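PDB 4M59: pentatricopeptide repeat-containing protein 10, chloroplastic, which binds specific intergenic RNA segments of the chloroplast atpH and psaJ regions and blocks exonucleases there, so stabilising the messenger RNA. Local coordinates for residues A130-Q135 / L141-V146. The protein carries 4 engineered substitutions. Sequence-based numbering, arbitrary orientation.
Sequences AELRRQ and LVTYNV. With nucleotides of chain D.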
ATOM      1  N   ALA A 130      39.581  -7.169  17.198  1.00 65.15           N
ATOM      2  CA  ALA A 130      41.001  -6.947  17.438  1.00 65.73           C
ATOM      3  C   ALA A 130      41.358  -7.227  18.892  1.00 65.69           C
ATOM      4  O   ALA A 130      42.391  -7.824  19.183  1.00 65.98           O
ATOM      5  CB  ALA A 130      41.385  -5.528  17.057  1.00 64.43           C
ATOM      6  N   GLU A 131      40.491  -6.795  19.800  1.00 78.34           N
ATOM      7  CA  GLU A 131      40.690  -7.026  21.223  1.00 78.54           C
ATOM      8  C   GLU A 131      40.535  -8.507  21.542  1.00 76.00           C
ATOM      9  O   GLU A 131      41.339  -9.083  22.273  1.00 76.66           O
ATOM     10  CB  GLU A 131      39.685  -6.213  22.039  1.00 80.52           C
ATOM     11  CG  GLU A 131      40.288  -5.491  23.232  1.00 82.94           C
ATOM     12  CD  GLU A 131      39.269  -4.646  23.973  1.00 86.33           C
ATOM     13  OE1 GLU A 131      39.680  -3.715  24.694  1.00 88.58           O
ATOM     14  OE2 GLU A 131      38.059  -4.914  23.832  1.00 86.48           O
ATOM     15  N   LEU A 132      39.495  -9.116  20.986  1.00 77.92           N
ATOM     16  CA  LEU A 132      39.214 -10.526  21.214  1.00 76.65           C
ATOM     17  C   LEU A 132      40.422 -11.398  20.897  1.00 77.47           C
ATOM     18  O   LEU A 132      40.674 -12.393  21.573  1.00 78.50           O
ATOM     19  CB  LEU A 132      38.014 -10.970  20.375  1.00 76.16           C
ATOM     20  CG  LEU A 132      37.913 -12.459  20.048  1.00 75.56           C
ATOM     21  CD1 LEU A 132      36.495 -12.811  19.630  1.00 74.30           C
ATOM     22  CD2 LEU A 132      38.900 -12.837  18.957  1.00 76.14           C
ATOM     23  N   ARG A 133      41.169 -11.018  19.865  1.00 74.10           N
ATOM     24  CA  ARG A 133      42.337 -11.788  19.457  1.00 75.78           C
ATOM     25  C   ARG A 133      43.611 -11.171  20.011  1.00 78.33           C
ATOM     26  O   ARG A 133      44.715 -11.587  19.666  1.00 80.97           O
ATOM     27  CB  ARG A 133      42.407 -11.894  17.935  1.00 79.37           C
ATOM     28  CG  ARG A 133      42.916 -10.645  17.240  1.00 79.73           C
ATOM     29  CD  ARG A 133      42.567 -10.660  15.761  1.00 78.64           C
ATOM     30  NE  ARG A 133      42.601 -12.008  15.205  1.00 78.74           N
ATOM     31  CZ  ARG A 133      42.610 -12.280  13.905  1.00 78.57           C
ATOM     32  NH1 ARG A 133      42.584 -11.295  13.021  1.00 78.13           N
ATOM     33  NH2 ARG A 133      42.644 -13.540  13.491  1.00 79.56           N
ATOM     34  N   ARG A 134      43.452 -10.176  20.877  1.00 76.53           N
ATOM     35  CA  ARG A 134      44.584  -9.570  21.538  1.00 79.10           C
ATOM     36  C   ARG A 134      44.636 -10.174  22.901  1.00 80.48           C
ATOM     37  O   ARG A 134      45.593 -10.015  23.631  1.00 83.42           O
ATOM     38  CB  ARG A 134      44.364  -8.081  21.650  1.00 80.48           C
ATOM     39  CG  ARG A 134      45.565  -7.309  22.061  1.00 83.10           C
ATOM     40  CD  ARG A 134      45.427  -5.900  21.585  1.00 83.30           C
ATOM     41  NE  ARG A 134      44.088  -5.386  21.843  1.00 82.64           N
ATOM     42  CZ  ARG A 134      43.450  -4.561  21.028  1.00 82.73           C
ATOM     43  NH1 ARG A 134      44.020  -4.167  19.905  1.00 83.04           N
ATOM     44  NH2 ARG A 134      42.242  -4.143  21.330  1.00 84.30           N
ATOM     45  N   GLN A 135      43.573 -10.875  23.232  1.00 90.67           N
ATOM     46  CA  GLN A 135      43.481 -11.571  24.490  0.74 91.97           C
ATOM     47  C   GLN A 135      43.761 -13.023  24.268  0.76 93.62           C
ATOM     48  O   GLN A 135      43.449 -13.852  25.109  1.00 94.52           O
ATOM     49  CB  GLN A 135      42.086 -11.430  25.066  1.00 96.13           C
ATOM     50  CG  GLN A 135      41.770 -10.035  25.483  1.00 96.00           C
ATOM     51  CD  GLN A 135      40.506  -9.970  26.265  1.00 95.49           C
ATOM     52  OE1 GLN A 135      40.241  -8.997  26.949  1.00 96.73           O
ATOM     53  NE2 GLN A 135      39.712 -11.012  26.174  1.00 94.14           N
ATOM     54  N   LEU A 141      34.339 -20.411  13.771  1.00 57.29           N
ATOM     55  CA  LEU A 141      33.900 -20.269  12.404  1.00 59.12           C
ATOM     56  C   LEU A 141      32.905 -19.152  12.278  1.00 58.60           C
ATOM     57  O   LEU A 141      33.020 -18.293  11.426  1.00 56.81           O
ATOM     58  CB  LEU A 141      33.255 -21.562  11.942  1.00 65.05           C
ATOM     59  CG  LEU A 141      32.827 -21.598  10.484  1.00 67.94           C
ATOM     60  CD1 LEU A 141      34.029 -21.575   9.600  1.00 65.76           C
ATOM     61  CD2 LEU A 141      32.005 -22.811  10.201  1.00 72.83           C
ATOM     62  N   VAL A 142      31.915 -19.179  13.149  1.00 61.38           N
ATOM     63  CA  VAL A 142      30.886 -18.173  13.169  1.00 60.69           C
ATOM     64  C   VAL A 142      31.469 -16.814  13.493  1.00 54.49           C
ATOM     65  O   VAL A 142      31.022 -15.800  12.986  1.00 52.54           O
ATOM     66  CB  VAL A 142      29.839 -18.539  14.177  1.00 59.95           C
ATOM     67  CG1 VAL A 142      28.708 -17.582  14.135  1.00 59.15           C
ATOM     68  CG2 VAL A 142      29.338 -19.902  13.870  1.00 67.21           C
ATOM     69  N   THR A 143      32.493 -16.795  14.320  1.00 60.30           N
ATOM     70  CA  THR A 143      33.190 -15.564  14.598  1.00 56.50           C
ATOM     71  C   THR A 143      33.837 -15.029  13.334  1.00 55.77           C
ATOM     72  O   THR A 143      33.682 -13.870  13.001  1.00 54.39           O
ATOM     73  CB  THR A 143      34.240 -15.756  15.694  1.00 57.11           C
ATOM     74  OG1 THR A 143      33.606 -16.268  16.864  1.00 58.10           O
ATOM     75  CG2 THR A 143      34.875 -14.452  16.044  1.00 55.58           C
ATOM     76  N   TYR A 144      34.560 -15.880  12.625  1.00 55.76           N
ATOM     77  CA  TYR A 144      35.214 -15.446  11.413  1.00 55.56           C
ATOM     78  C   TYR A 144      34.168 -15.024  10.415  1.00 55.92           C
ATOM     79  O   TYR A 144      34.357 -14.081   9.680  1.00 54.97           O
ATOM     80  CB  TYR A 144      36.057 -16.568  10.811  1.00 59.14           C
ATOM     81  CG  TYR A 144      37.389 -16.827  11.470  1.00 59.46           C
ATOM     82  CD1 TYR A 144      38.498 -16.067  11.162  1.00 59.02           C
ATOM     83  CD2 TYR A 144      37.546 -17.859  12.365  1.00 60.77           C
ATOM     84  CE1 TYR A 144      39.709 -16.317  11.752  1.00 60.32           C
ATOM     85  CE2 TYR A 144      38.752 -18.106  12.954  1.00 61.81           C
ATOM     86  CZ  TYR A 144      39.828 -17.339  12.647  1.00 61.79           C
ATOM     87  OH  TYR A 144      41.027 -17.599  13.249  1.00 64.14           O
ATOM     88  N   ASN A 145      33.054 -15.729  10.405  1.00 44.73           N
ATOM     89  CA  ASN A 145      32.002 -15.458   9.445  1.00 46.23           C
ATOM     90  C   ASN A 145      31.261 -14.158   9.709  1.00 43.31           C
ATOM     91  O   ASN A 145      30.873 -13.459   8.788  1.00 42.94           O
ATOM     92  CB  ASN A 145      31.009 -16.617   9.412  1.00 48.04           C
ATOM     93  CG  ASN A 145      31.512 -17.795   8.631  1.00 52.88           C
ATOM     94  OD1 ASN A 145      32.380 -17.669   7.794  1.00 51.82           O
ATOM     95  ND2 ASN A 145      30.943 -18.947   8.885  1.00 58.68           N
ATOM     96  N   VAL A 146      31.054 -13.851  10.975  1.00 52.57           N
ATOM     97  CA  VAL A 146      30.422 -12.608  11.332  1.00 50.68           C
ATOM     98  C   VAL A 146      31.261 -11.454  10.870  1.00 49.56           C
ATOM     99  O   VAL A 146      30.772 -10.532  10.248  1.00 49.93           O
ATOM    100  CB  VAL A 146      30.233 -12.513  12.823  1.00 49.46           C
ATOM    101  CG1 VAL A 146      30.090 -11.103  13.240  1.00 48.18           C
ATOM    102  CG2 VAL A 146      29.027 -13.276  13.210  1.00 51.73           C
TER
ATOM    103  P     U D   2      22.224 -16.110  14.757  1.00 79.90           P
ATOM    104  OP1   U D   2      21.230 -15.061  14.410  1.00 68.54           O
ATOM    105  OP2   U D   2      21.836 -17.538  14.683  1.00 71.55           O
ATOM    106  O5'   U D   2      23.498 -15.890  13.824  1.00 69.34           O
ATOM    107  C5'   U D   2      24.197 -14.653  13.817  1.00 72.24           C
ATOM    108  C4'   U D   2      25.211 -14.609  12.703  1.00 64.76           C
ATOM    109  O4'   U D   2      26.173 -15.679  12.870  1.00 66.68           O
ATOM    110  C3'   U D   2      24.654 -14.827  11.303  1.00 57.81           C
ATOM    111  O3'   U D   2      24.089 -13.645  10.760  1.00 63.85           O
ATOM    112  C2'   U D   2      25.858 -15.360  10.533  1.00 58.30           C
ATOM    113  O2'   U D   2      26.709 -14.299  10.125  1.00 53.52           O
ATOM    114  C1'   U D   2      26.578 -16.175  11.611  1.00 56.72           C
ATOM    115  N1    U D   2      26.260 -17.622  11.550  1.00 66.74           N
ATOM    116  C2    U D   2      27.138 -18.461  10.885  1.00 63.95           C
ATOM    117  O2    U D   2      28.155 -18.066  10.342  1.00 64.95           O
ATOM    118  N3    U D   2      26.788 -19.791  10.871  1.00 60.67           N
ATOM    119  C4    U D   2      25.671 -20.354  11.446  1.00 57.37           C
ATOM    120  O4    U D   2      25.482 -21.566  11.354  1.00 75.50           O
ATOM    121  C5    U D   2      24.813 -19.428  12.114  1.00 59.63           C
ATOM    122  C6    U D   2      25.129 -18.129  12.147  1.00 69.55           C
ATOM    123  O5'   G D   1      22.536 -19.164  18.083  0.81100.25           O
ATOM    124  C5'   G D   1      22.321 -17.906  18.707  1.00 87.48           C
ATOM    125  C4'   G D   1      23.407 -16.919  18.351  1.00 80.51           C
ATOM    126  O4'   G D   1      24.685 -17.380  18.875  1.00 85.13           O
ATOM    127  C3'   G D   1      23.663 -16.722  16.862  1.00 85.11           C
ATOM    128  O3'   G D   1      22.757 -15.824  16.248  1.00 85.74           O
ATOM    129  C2'   G D   1      25.103 -16.229  16.844  1.00 86.87           C
ATOM    130  O2'   G D   1      25.159 -14.859  17.222  1.00 77.81           O
ATOM    131  C1'   G D   1      25.716 -17.069  17.960  1.00 87.23           C
ATOM    132  N9    G D   1      26.306 -18.331  17.455  1.00 91.04           N
ATOM    133  C8    G D   1      25.701 -19.275  16.657  1.00 87.53           C
ATOM    134  N7    G D   1      26.456 -20.297  16.375  1.00 76.28           N
ATOM    135  C5    G D   1      27.640 -20.026  17.038  1.00 84.46           C
ATOM    136  C6    G D   1      28.833 -20.783  17.098  1.00 92.37           C
ATOM    137  O6    G D   1      29.082 -21.868  16.564  0.75108.88           O
ATOM    138  N1    G D   1      29.794 -20.154  17.876  1.00 87.83           N
ATOM    139  C2    G D   1      29.634 -18.951  18.516  1.00 89.40           C
ATOM    140  N2    G D   1      30.701 -18.529  19.212  1.00 88.43           N
ATOM    141  N3    G D   1      28.520 -18.230  18.470  1.00 80.53           N
ATOM    142  C4    G D   1      27.564 -18.826  17.723  1.00 86.73           C
TER
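In the helical-hairpin repeat array of a PPR protein, L132, the last residue of helix 122-132, and R133 just after it meet T143 and Y144 on helix 141-151. By prediction these residues belong to PPR 2 and PPR 3. L132 CD1 lies 4.3 Å from T143 CG2, a loose methyl contact; both side chains also pack on helix 106-117. R133 NH2 comes within 4.4 Å of Y144 OH, obliquely and without a bond. The guanidinium's salt bridge goes instead to E167 on helix 158-170.

Other side chains of helix 141-151 meet the RNA. V142 wedges between two nucleotides. Its CG1, anti to the backbone N (chi1 -175°), is 3.4 Å from O4' of U2 of chain D. This leaves CG2 over the guanine face of G1 of chain D, 3.4 Å from C6. An alanine in place of V142 would lose both methyls and would probably leave the guanine and the U2 sugar less firmly positioned.

N145 ND2 donates to O2 of U2 of chain D over 3.3 Å, with an N-H...O angle of 144°. D176 and T179 also bond the amide, limiting its rotation. Between the two segments the contact is thin: one methyl pair, and an arginine committed to E167. U2 is contacted through N145, consistent with the asparagine-aspartate pairing that reads uracil in the PPR code.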